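Local atomic coordinates of ferredoxin (Trichomonas vaginalis, PDB entry 1L5P), a protein that carries electrons on a single [2Fe-2S] cluster, linking pyruvate:ferredoxin oxidoreductase to hydrogenase in the hydrogenosome. Residues 21-24 with 25-29; 81-84 with 85-88. All blocks are in the same frame, centred on the assembly; numbering follows the deposited sequence.

Following the chain from the N terminus, strands 2-7 and 10-15 and the short strand 20-21 come first, and interaction 1 winds up the helix 22-27 immediately afterwards. The loop carrying three of the cluster cysteines, the strands 48-53 and 74-76 and the helix 61-67 come between. Just past Cys78, strand 81-82 pairs antiparallel with strand 20-21, and interaction 2 turns the chain there toward strand 90-92. Both contacts close only short local turns, in series, neither nesting nor crossing. They nevertheless meet in space, because CD1 of Leu82 packs 3.8 Å from CG2 of Val25, joining the end of the two-stranded sheet to the helix.

Interaction 1 (21-24 with 25-29); sequences TLFT and VLTEA
The methyl CG2 of Thr27 lies over one face of the Phe23 ring, 3.7 Å from its centroid and 17° off the normal, a CH-pi contact displaced toward the rim. On another side of the same turn Leu22 CG meets Leu26 CD1 at 3.8 Å, while the side chains of Thr24 and Glu28 lie side by side, bringing the methyl CG2 of Thr24 against the carboxylate. With chi1 at 54°, Thr27 OG1 sits between the two backbone branches and donates to Phe23 O, at a short 2.5 Å whose exact length is doubtful, while CG2 swings out over the ring; Thr27 N reaches the same carbonyl from the opposite face of its plane. A beta-branched threonine thus suits this place, its methyl serving the ring and its hydroxyl the backbone. These are i to i+4 contacts of the alpha-helix 22-27 in the beta-grasp fold of [2Fe-2S] ferredoxins, with Thr21 as N-cap. Val25 N closes the first turn on Thr21 O, nearly straight at 176°, and Thr21 OG1 shares a 2.9 Å hydrogen bond with Thr24 OG1. Further out, Phe23 reaches the cluster and packs on Cys47 and Cys78, whereas Leu22 rests on Ile3 and Leu26 on Ala5 of strand 2-7.

Interaction 2 (81-84 with 85-88); sequences TLSG and ENDG
Two donors of Ser83 converge on the side-chain oxygen of Asn86. Ser83 N reaches Asn86 OD1 at 2.9 Å, in the carbonyl plane and on a lone pair, whereas Ser83 OG comes from 45° out of that plane at a longer 3.2 Å. The serine hydroxyl can join because chi1 of 43° sets OG between the backbone N and the carbonyl carbon. An asparagine suits the site since its amide also has a donor end: ND2 is hydrogen-bonded to Lys55 O, so opposite ends of one flat group bind different parts of the chain.

The backbone bonds make the turn. Asn86 N donates to Ser83 O at 2.8 Å and Asp87 N to Gly84 O at 3.0 Å, both i to i+3, as expected of the 3-10 turn that follows strand 81-82. Ser83 and Asn86 are thus bonded both ways. Past the turn, Asp87 OD2 accepts from Thr2 N.

Apolar packing is slighter: Leu82 CD2 meets Asn86 CB at 3.7 Å, while the leucine also rests on Phe16. Of a different kind is the approach of the exposed Glu85, whose CG comes 3.1 Å from Ser83 OG.

With two bonds on OD1 and another on ND2, the buried amide of Asn86 has polar partners at both ends, which should fix its rotation and hold the turn's shape.

Interaction 1 (21-24 with 25-29)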
loop_
_atom_site.group_PDB
_atom_site.type_symbol
_atom_site.label_atom_id
_atom_site.label_comp_id
_atom_site.label_asym_id
_atom_site.label_seq_id
_atom_site.Cartn_x
_atom_site.Cartn_y
_atom_site.Cartn_z
ATOM N N THR A 21 -6.498 -0.436 -5.560
ATOM C CA THR A 21 -5.832 -0.494 -4.270
ATOM C C THR A 21 -4.337 -0.483 -4.508
ATOM O O THR A 21 -3.869 -0.887 -5.568
ATOM C CB THR A 21 -6.169 -1.764 -3.486
ATOM O OG1 THR A 21 -5.584 -2.894 -4.139
ATOM C CG2 THR A 21 -7.668 -1.943 -3.384
ATOM N N LEU A 22 -3.598 -0.016 -3.512
ATOM C CA LEU A 22 -2.160 0.036 -3.598
ATOM C C LEU A 22 -1.634 -1.368 -3.860
ATOM O O LEU A 22 -0.625 -1.551 -4.554
ATOM C CB LEU A 22 -1.588 0.561 -2.290
ATOM C CG LEU A 22 -0.083 0.779 -2.317
ATOM C CD1 LEU A 22 0.251 1.879 -3.317
ATOM C CD2 LEU A 22 0.392 1.133 -0.932
ATOM N N PHE A 23 -2.328 -2.351 -3.290
ATOM C CA PHE A 23 -1.974 -3.765 -3.424
ATOM C C PHE A 23 -2.012 -4.162 -4.889
ATOM O O PHE A 23 -1.077 -4.765 -5.407
ATOM C CB PHE A 23 -2.968 -4.638 -2.634
ATOM C CG PHE A 23 -2.720 -6.119 -2.760
ATOM C CD1 PHE A 23 -1.723 -6.742 -2.010
ATOM C CD2 PHE A 23 -3.495 -6.893 -3.617
ATOM C CE1 PHE A 23 -1.507 -8.128 -2.115
ATOM C CE2 PHE A 23 -3.287 -8.273 -3.729
ATOM C CZ PHE A 23 -2.291 -8.891 -2.975
ATOM N N THR A 24 -3.112 -3.823 -5.549
ATOM C CA THR A 24 -3.272 -4.134 -6.953
ATOM C C THR A 24 -2.143 -3.498 -7.739
ATOM O O THR A 24 -1.462 -4.161 -8.509
ATOM C CB THR A 24 -4.589 -3.588 -7.473
ATOM O OG1 THR A 24 -5.658 -4.167 -6.723
ATOM C CG2 THR A 24 -4.759 -3.925 -8.950
ATOM N N VAL A 25 -1.960 -2.201 -7.530
ATOM C CA VAL A 25 -0.924 -1.437 -8.196
ATOM C C VAL A 25 0.463 -2.021 -7.936
ATOM O O VAL A 25 1.239 -2.237 -8.865
ATOM C CB VAL A 25 -0.974 0.025 -7.713
ATOM C CG1 VAL A 25 0.284 0.772 -8.134
ATOM C CG2 VAL A 25 -2.228 0.692 -8.259
ATOM N N LEU A 26 0.765 -2.281 -6.670
ATOM C CA LEU A 26 2.062 -2.823 -6.285
ATOM C C LEU A 26 2.322 -4.227 -6.804
ATOM O O LEU A 26 3.377 -4.500 -7.377
ATOM C CB LEU A 26 2.204 -2.830 -4.763
ATOM C CG LEU A 26 2.378 -1.471 -4.084
ATOM C CD1 LEU A 26 2.733 -1.684 -2.615
ATOM C CD2 LEU A 26 3.465 -0.675 -4.799
ATOM N N THR A 27 1.362 -5.122 -6.594
ATOM C CA THR A 27 1.524 -6.502 -7.035
ATOM C C THR A 27 1.545 -6.653 -8.550
ATOM O O THR A 27 2.297 -7.474 -9.071
ATOM C CB THR A 27 0.422 -7.428 -6.459
ATOM O OG1 THR A 27 -0.868 -6.893 -6.783
ATOM C CG2 THR A 27 0.561 -7.555 -4.956
ATOM N N GLU A 28 0.734 -5.871 -9.255
ATOM C CA GLU A 28 0.694 -5.960 -10.710
ATOM C C GLU A 28 1.939 -5.352 -11.362
ATOM O O GLU A 28 2.096 -5.408 -12.581
ATOM C CB GLU A 28 -0.563 -5.286 -11.248
ATOM C CG GLU A 28 -1.681 -6.259 -11.542
ATOM C CD GLU A 28 -3.042 -5.584 -11.626
ATOM O OE1 GLU A 28 -4.042 -6.212 -11.218
ATOM O OE2 GLU A 28 -3.118 -4.427 -12.103
ATOM N N ALA A 29 2.824 -4.784 -10.545
ATOM C CA ALA A 29 4.061 -4.177 -11.038
ATOM C C ALA A 29 5.288 -4.972 -10.581
ATOM O O ALA A 29 6.426 -4.575 -10.820
ATOM C CB ALA A 29 4.164 -2.735 -10.556
#

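Interaction 2 (81-84 with 85-88)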
loop_
_atom_site.group_PDB
_atom_site.type_symbol
_atom_site.label_atom_id
_atom_site.label_comp_id
_atom_site.label_asym_id
_atom_site.label_seq_id
_atom_site.Cartn_x
_atom_site.Cartn_y
_atom_site.Cartn_z
ATOM N N THR A 81 -7.342 2.377 -0.837
ATOM C CA THR A 81 -8.001 2.534 -2.131
ATOM C C THR A 81 -7.514 3.856 -2.712
ATOM O O THR A 81 -7.822 4.919 -2.173
ATOM C CB THR A 81 -9.536 2.605 -1.972
ATOM O OG1 THR A 81 -9.991 1.476 -1.218
ATOM C CG2 THR A 81 -10.214 2.609 -3.332
ATOM N N LEU A 82 -6.763 3.793 -3.809
ATOM C CA LEU A 82 -6.213 4.993 -4.425
ATOM C C LEU A 82 -7.193 5.862 -5.204
ATOM O O LEU A 82 -8.045 5.369 -5.950
ATOM C CB LEU A 82 -5.041 4.618 -5.324
ATOM C CG LEU A 82 -3.899 3.945 -4.564
ATOM C CD1 LEU A 82 -2.944 3.332 -5.556
ATOM C CD2 LEU A 82 -3.180 4.950 -3.683
ATOM N N SER A 83 -7.050 7.172 -5.011
ATOM C CA SER A 83 -7.876 8.173 -5.673
ATOM C C SER A 83 -7.018 9.417 -5.895
ATOM O O SER A 83 -5.862 9.475 -5.456
ATOM C CB SER A 83 -9.077 8.527 -4.804
ATOM O OG SER A 83 -8.685 8.668 -3.444
ATOM N N GLY A 84 -7.583 10.410 -6.572
ATOM C CA GLY A 84 -6.837 11.625 -6.845
ATOM C C GLY A 84 -6.121 12.214 -5.640
ATOM O O GLY A 84 -5.010 12.732 -5.759
ATOM N N GLU A 85 -6.749 12.128 -4.472
ATOM C CA GLU A 85 -6.161 12.674 -3.253
ATOM C C GLU A 85 -4.837 12.008 -2.861
ATOM O O GLU A 85 -4.061 12.566 -2.083
ATOM C CB GLU A 85 -7.162 12.561 -2.097
ATOM C CG GLU A 85 -7.720 11.160 -1.902
ATOM C CD GLU A 85 -7.969 10.823 -0.441
ATOM O OE1 GLU A 85 -9.130 10.957 0.003
ATOM O OE2 GLU A 85 -7.012 10.423 0.263
ATOM N N ASN A 86 -4.577 10.824 -3.403
ATOM C CA ASN A 86 -3.352 10.101 -3.083
ATOM C C ASN A 86 -2.225 10.361 -4.085
ATOM O O ASN A 86 -1.116 9.845 -3.939
ATOM C CB ASN A 86 -3.645 8.600 -3.013
ATOM C CG ASN A 86 -4.794 8.271 -2.076
ATOM O OD1 ASN A 86 -5.810 7.707 -2.492
ATOM N ND2 ASN A 86 -4.639 8.624 -0.805
ATOM N N ASP A 87 -2.508 11.158 -5.106
ATOM C CA ASP A 87 -1.502 11.468 -6.118
ATOM C C ASP A 87 -0.249 12.105 -5.510
ATOM O O ASP A 87 -0.300 13.190 -4.934
ATOM C CB ASP A 87 -2.095 12.397 -7.187
ATOM C CG ASP A 87 -1.189 12.552 -8.395
ATOM O OD1 ASP A 87 -1.542 13.337 -9.300
ATOM O OD2 ASP A 87 -0.125 11.895 -8.444
ATOM N N GLY A 88 0.880 11.423 -5.643
ATOM C CA GLY A 88 2.111 11.959 -5.096
ATOM C C GLY A 88 2.526 11.274 -3.814
ATOM O O GLY A 88 3.601 11.548 -3.282
#